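PDB 2X49: invasion protein INVA from Salmonella enterica, which forms part of the type III secretion export apparatus in the bacterial inner membrane and is involved in invasion of intestinal epithelial cells. Local coordinates for residues Asn193-Trp204 / Leu214-Tyr225. Numbering follows the deposited sequence.
Sequences NMKLIMEALALW and LVEHIRGAMARY
W204 and H217 make the aromatic contact. The imidazole lies over one face of the indole as an offset stack: the H217 ring and the six-membered ring of W204 have centroids 3.8 Å apart and planes 6° from parallel. H217 CB continues the overlap, sitting 3.6 Å from the centroid of the W204 five-membered ring in a CH-pi contact nearly along the ring normal. On the other face of the indole rests L203 CG, from the same helix.

Apolar packing fills the middle. A200 CB meets A221 CB at 3.3 Å, tighter than usual van der Waals contact, and these small residues accompany the closest CA-CA approach between the segments, A200 to I218. With CG1 of I218 anti to its carbonyl carbon (chi1 -58°), CD1 reaches A200 CB at 3.7 Å and touches L201 CD2. L214 supplies two methyls, CD1 against W204 CB and CD2 against L201 CD2.

Towards the start of helix 194-204, M222 is bent at chi2 and chi3, which brings its SD to 3.7 Å from L196 CB and against I197 CG1, while CE nears N193 CB. Y225 takes L196 CD1 obliquely to its ring and N193 ND2 over one face, 3.6 Å from Y225 CE1, with the amide nearly perpendicular to the ring. N193 OD1 accepts a weak N-cap bond from L196 N.

No hydrogen bond crosses the interface. Behind it, M194 and M198 pack on helix 147-158, and L214 on V180 of helix 174-185. The axes of 194-204 and 214-221 approach to 9.3 Å with directions 130° apart; the latter ends at M222, and Y225 lies on helix 223-231. The arrangement is two consecutive, briefly connected helices packed obliquely, roughly antiparallel, within the helical part of the InvA C-terminal domain.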
# COMPACT_ATOMS: atom_id res chain seq x y z
N ASN A 193 9.53 -9.38 8.67
CA ASN A 193 10.30 -10.64 8.58
C ASN A 193 11.70 -10.39 8.05
O ASN A 193 12.04 -10.76 6.92
CB ASN A 193 9.58 -11.67 7.73
CG ASN A 193 10.07 -13.06 8.01
OD1 ASN A 193 11.18 -13.26 8.56
ND2 ASN A 193 9.22 -14.05 7.70
N MET A 194 12.47 -9.73 8.89
CA MET A 194 13.79 -9.26 8.51
C MET A 194 14.69 -10.43 8.23
O MET A 194 15.53 -10.34 7.34
CB MET A 194 14.38 -8.35 9.58
CG MET A 194 15.54 -7.50 9.05
SD MET A 194 14.99 -6.33 7.76
CE MET A 194 14.19 -5.08 8.77
N LYS A 195 14.46 -11.53 8.91
CA LYS A 195 15.37 -12.69 8.79
C LYS A 195 15.27 -13.21 7.36
O LYS A 195 16.25 -13.52 6.67
CB LYS A 195 15.06 -13.81 9.77
CG LYS A 195 16.01 -15.04 9.64
CD LYS A 195 15.59 -16.16 10.56
CE LYS A 195 16.51 -17.38 10.44
NZ LYS A 195 16.07 -18.58 11.25
N LEU A 196 14.04 -13.30 6.90
CA LEU A 196 13.81 -13.81 5.52
C LEU A 196 14.33 -12.86 4.45
O LEU A 196 14.85 -13.25 3.39
CB LEU A 196 12.36 -14.17 5.31
CG LEU A 196 11.99 -15.44 6.08
CD1 LEU A 196 10.58 -15.92 5.67
CD2 LEU A 196 13.03 -16.56 5.93
N ILE A 197 14.22 -11.58 4.71
CA ILE A 197 14.65 -10.60 3.79
C ILE A 197 16.16 -10.73 3.68
O ILE A 197 16.71 -10.64 2.59
CB ILE A 197 14.22 -9.18 4.15
CG1 ILE A 197 12.72 -9.06 3.95
CG2 ILE A 197 14.89 -8.14 3.29
CD1 ILE A 197 12.15 -7.79 4.55
N MET A 198 16.80 -10.84 4.81
CA MET A 198 18.28 -10.97 4.87
C MET A 198 18.75 -12.23 4.20
O MET A 198 19.79 -12.23 3.51
CB MET A 198 18.82 -10.80 6.28
CG MET A 198 18.62 -9.44 6.86
SD MET A 198 19.65 -8.21 6.04
CE MET A 198 18.40 -7.17 5.33
N GLU A 199 18.02 -13.31 4.39
CA GLU A 199 18.41 -14.57 3.71
C GLU A 199 18.36 -14.36 2.18
O GLU A 199 19.21 -14.84 1.42
CB GLU A 199 17.53 -15.76 4.12
CG GLU A 199 17.83 -16.24 5.49
CD GLU A 199 16.84 -17.31 5.97
OE1 GLU A 199 15.79 -17.49 5.29
OE2 GLU A 199 17.12 -17.96 7.02
N ALA A 200 17.37 -13.61 1.74
CA ALA A 200 17.22 -13.35 0.30
C ALA A 200 18.27 -12.41 -0.23
O ALA A 200 18.80 -12.58 -1.33
CB ALA A 200 15.77 -12.83 -0.04
N LEU A 201 18.71 -11.50 0.61
CA LEU A 201 19.81 -10.60 0.23
C LEU A 201 21.10 -11.38 0.15
O LEU A 201 21.93 -11.13 -0.75
CB LEU A 201 19.95 -9.44 1.18
CG LEU A 201 18.92 -8.34 1.01
CD1 LEU A 201 18.86 -7.42 2.24
CD2 LEU A 201 19.26 -7.57 -0.21
N ALA A 202 21.29 -12.35 1.05
CA ALA A 202 22.56 -13.13 1.08
C ALA A 202 22.67 -13.93 -0.20
O ALA A 202 23.80 -14.20 -0.69
CB ALA A 202 22.64 -14.06 2.29
N LEU A 203 21.52 -14.28 -0.73
CA LEU A 203 21.42 -15.09 -1.98
C LEU A 203 21.63 -14.24 -3.22
O LEU A 203 22.38 -14.62 -4.17
CB LEU A 203 20.09 -15.86 -2.05
CG LEU A 203 19.85 -16.80 -3.23
CD1 LEU A 203 20.90 -17.92 -3.22
CD2 LEU A 203 18.42 -17.38 -3.24
N TRP A 204 21.01 -13.07 -3.23
CA TRP A 204 20.90 -12.26 -4.45
C TRP A 204 21.87 -11.12 -4.56
O TRP A 204 22.33 -10.77 -5.65
CB TRP A 204 19.45 -11.75 -4.61
CG TRP A 204 18.52 -12.84 -5.06
CD1 TRP A 204 17.57 -13.47 -4.28
CD2 TRP A 204 18.40 -13.42 -6.35
NE1 TRP A 204 16.89 -14.39 -5.01
CE2 TRP A 204 17.36 -14.37 -6.29
CE3 TRP A 204 19.04 -13.20 -7.57
CZ2 TRP A 204 16.98 -15.12 -7.38
CZ3 TRP A 204 18.64 -13.96 -8.66
CH2 TRP A 204 17.63 -14.90 -8.55
N LEU A 214 17.42 -5.89 -7.98
CA LEU A 214 17.59 -6.60 -6.70
C LEU A 214 16.27 -6.67 -5.93
O LEU A 214 15.90 -7.72 -5.35
CB LEU A 214 18.71 -5.95 -5.83
CG LEU A 214 18.99 -6.58 -4.47
CD1 LEU A 214 19.42 -8.04 -4.66
CD2 LEU A 214 19.98 -5.76 -3.62
N VAL A 215 15.59 -5.54 -5.86
CA VAL A 215 14.30 -5.48 -5.16
C VAL A 215 13.31 -6.49 -5.73
O VAL A 215 12.62 -7.16 -4.98
CB VAL A 215 13.65 -4.05 -5.15
CG1 VAL A 215 12.21 -4.15 -4.68
CG2 VAL A 215 14.43 -3.18 -4.21
N GLU A 216 13.32 -6.64 -7.02
CA GLU A 216 12.38 -7.56 -7.66
C GLU A 216 12.64 -9.00 -7.17
O GLU A 216 11.73 -9.84 -7.01
CB GLU A 216 12.43 -7.44 -9.19
CG GLU A 216 11.16 -7.88 -9.83
CD GLU A 216 9.92 -7.01 -9.48
OE1 GLU A 216 10.04 -5.89 -8.89
OE2 GLU A 216 8.80 -7.45 -9.83
N HIS A 217 13.93 -9.34 -7.05
CA HIS A 217 14.29 -10.66 -6.59
C HIS A 217 13.87 -10.89 -5.14
O HIS A 217 13.43 -11.99 -4.74
CB HIS A 217 15.78 -10.97 -6.78
CG HIS A 217 16.21 -11.08 -8.21
ND1 HIS A 217 15.74 -12.06 -9.05
CD2 HIS A 217 17.11 -10.36 -8.93
CE1 HIS A 217 16.29 -11.92 -10.25
NE2 HIS A 217 17.14 -10.91 -10.19
N ILE A 218 14.04 -9.85 -4.35
CA ILE A 218 13.68 -9.89 -2.92
C ILE A 218 12.16 -10.10 -2.78
O ILE A 218 11.67 -10.94 -2.02
CB ILE A 218 14.16 -8.67 -2.11
CG1 ILE A 218 15.69 -8.51 -2.21
CG2 ILE A 218 13.72 -8.78 -0.66
CD1 ILE A 218 16.46 -9.77 -2.02
N ARG A 219 11.44 -9.36 -3.60
CA ARG A 219 9.95 -9.48 -3.62
C ARG A 219 9.60 -10.91 -3.90
O ARG A 219 8.71 -11.53 -3.31
CB ARG A 219 9.30 -8.59 -4.67
CG ARG A 219 9.25 -7.14 -4.32
CD ARG A 219 8.53 -6.40 -5.39
NE ARG A 219 7.13 -6.81 -5.57
CZ ARG A 219 6.10 -6.13 -5.07
NH1 ARG A 219 6.30 -4.99 -4.38
NH2 ARG A 219 4.85 -6.58 -5.29
N GLY A 220 10.30 -11.48 -4.86
CA GLY A 220 10.05 -12.89 -5.21
C GLY A 220 10.27 -13.87 -4.04
O GLY A 220 9.53 -14.84 -3.82
N ALA A 221 11.33 -13.61 -3.31
CA ALA A 221 11.69 -14.46 -2.18
C ALA A 221 10.61 -14.36 -1.12
O ALA A 221 10.33 -15.30 -0.39
CB ALA A 221 13.06 -14.06 -1.57
N MET A 222 10.00 -13.21 -1.07
CA MET A 222 9.02 -12.84 -0.02
C MET A 222 7.60 -13.10 -0.45
O MET A 222 6.65 -12.65 0.19
CB MET A 222 9.18 -11.36 0.39
CG MET A 222 10.47 -11.07 1.14
SD MET A 222 10.90 -12.15 2.54
CE MET A 222 9.63 -11.57 3.69
N ALA A 223 7.45 -13.79 -1.56
CA ALA A 223 6.14 -13.95 -2.19
C ALA A 223 4.97 -14.33 -1.24
O ALA A 223 3.90 -13.70 -1.22
CB ALA A 223 6.19 -14.92 -3.35
N ARG A 224 5.25 -15.32 -0.41
CA ARG A 224 4.25 -15.81 0.51
C ARG A 224 3.75 -14.69 1.41
O ARG A 224 2.57 -14.57 1.68
CB ARG A 224 4.82 -16.94 1.36
CG ARG A 224 3.96 -17.34 2.50
CD ARG A 224 4.62 -18.48 3.26
NE ARG A 224 3.82 -18.91 4.39
CZ ARG A 224 3.87 -20.13 4.93
NH1 ARG A 224 4.70 -21.05 4.45
NH2 ARG A 224 3.09 -20.41 5.96
N TYR A 225 4.68 -13.87 1.82
CA TYR A 225 4.40 -12.80 2.82
C TYR A 225 3.68 -11.62 2.20
O TYR A 225 2.86 -10.96 2.82
CB TYR A 225 5.71 -12.40 3.53
CG TYR A 225 6.22 -13.61 4.28
CD1 TYR A 225 5.74 -13.92 5.54
CD2 TYR A 225 7.11 -14.49 3.69
CE1 TYR A 225 6.13 -15.10 6.22
CE2 TYR A 225 7.52 -15.65 4.35
CZ TYR A 225 7.02 -15.96 5.61
OH TYR A 225 7.40 -17.10 6.30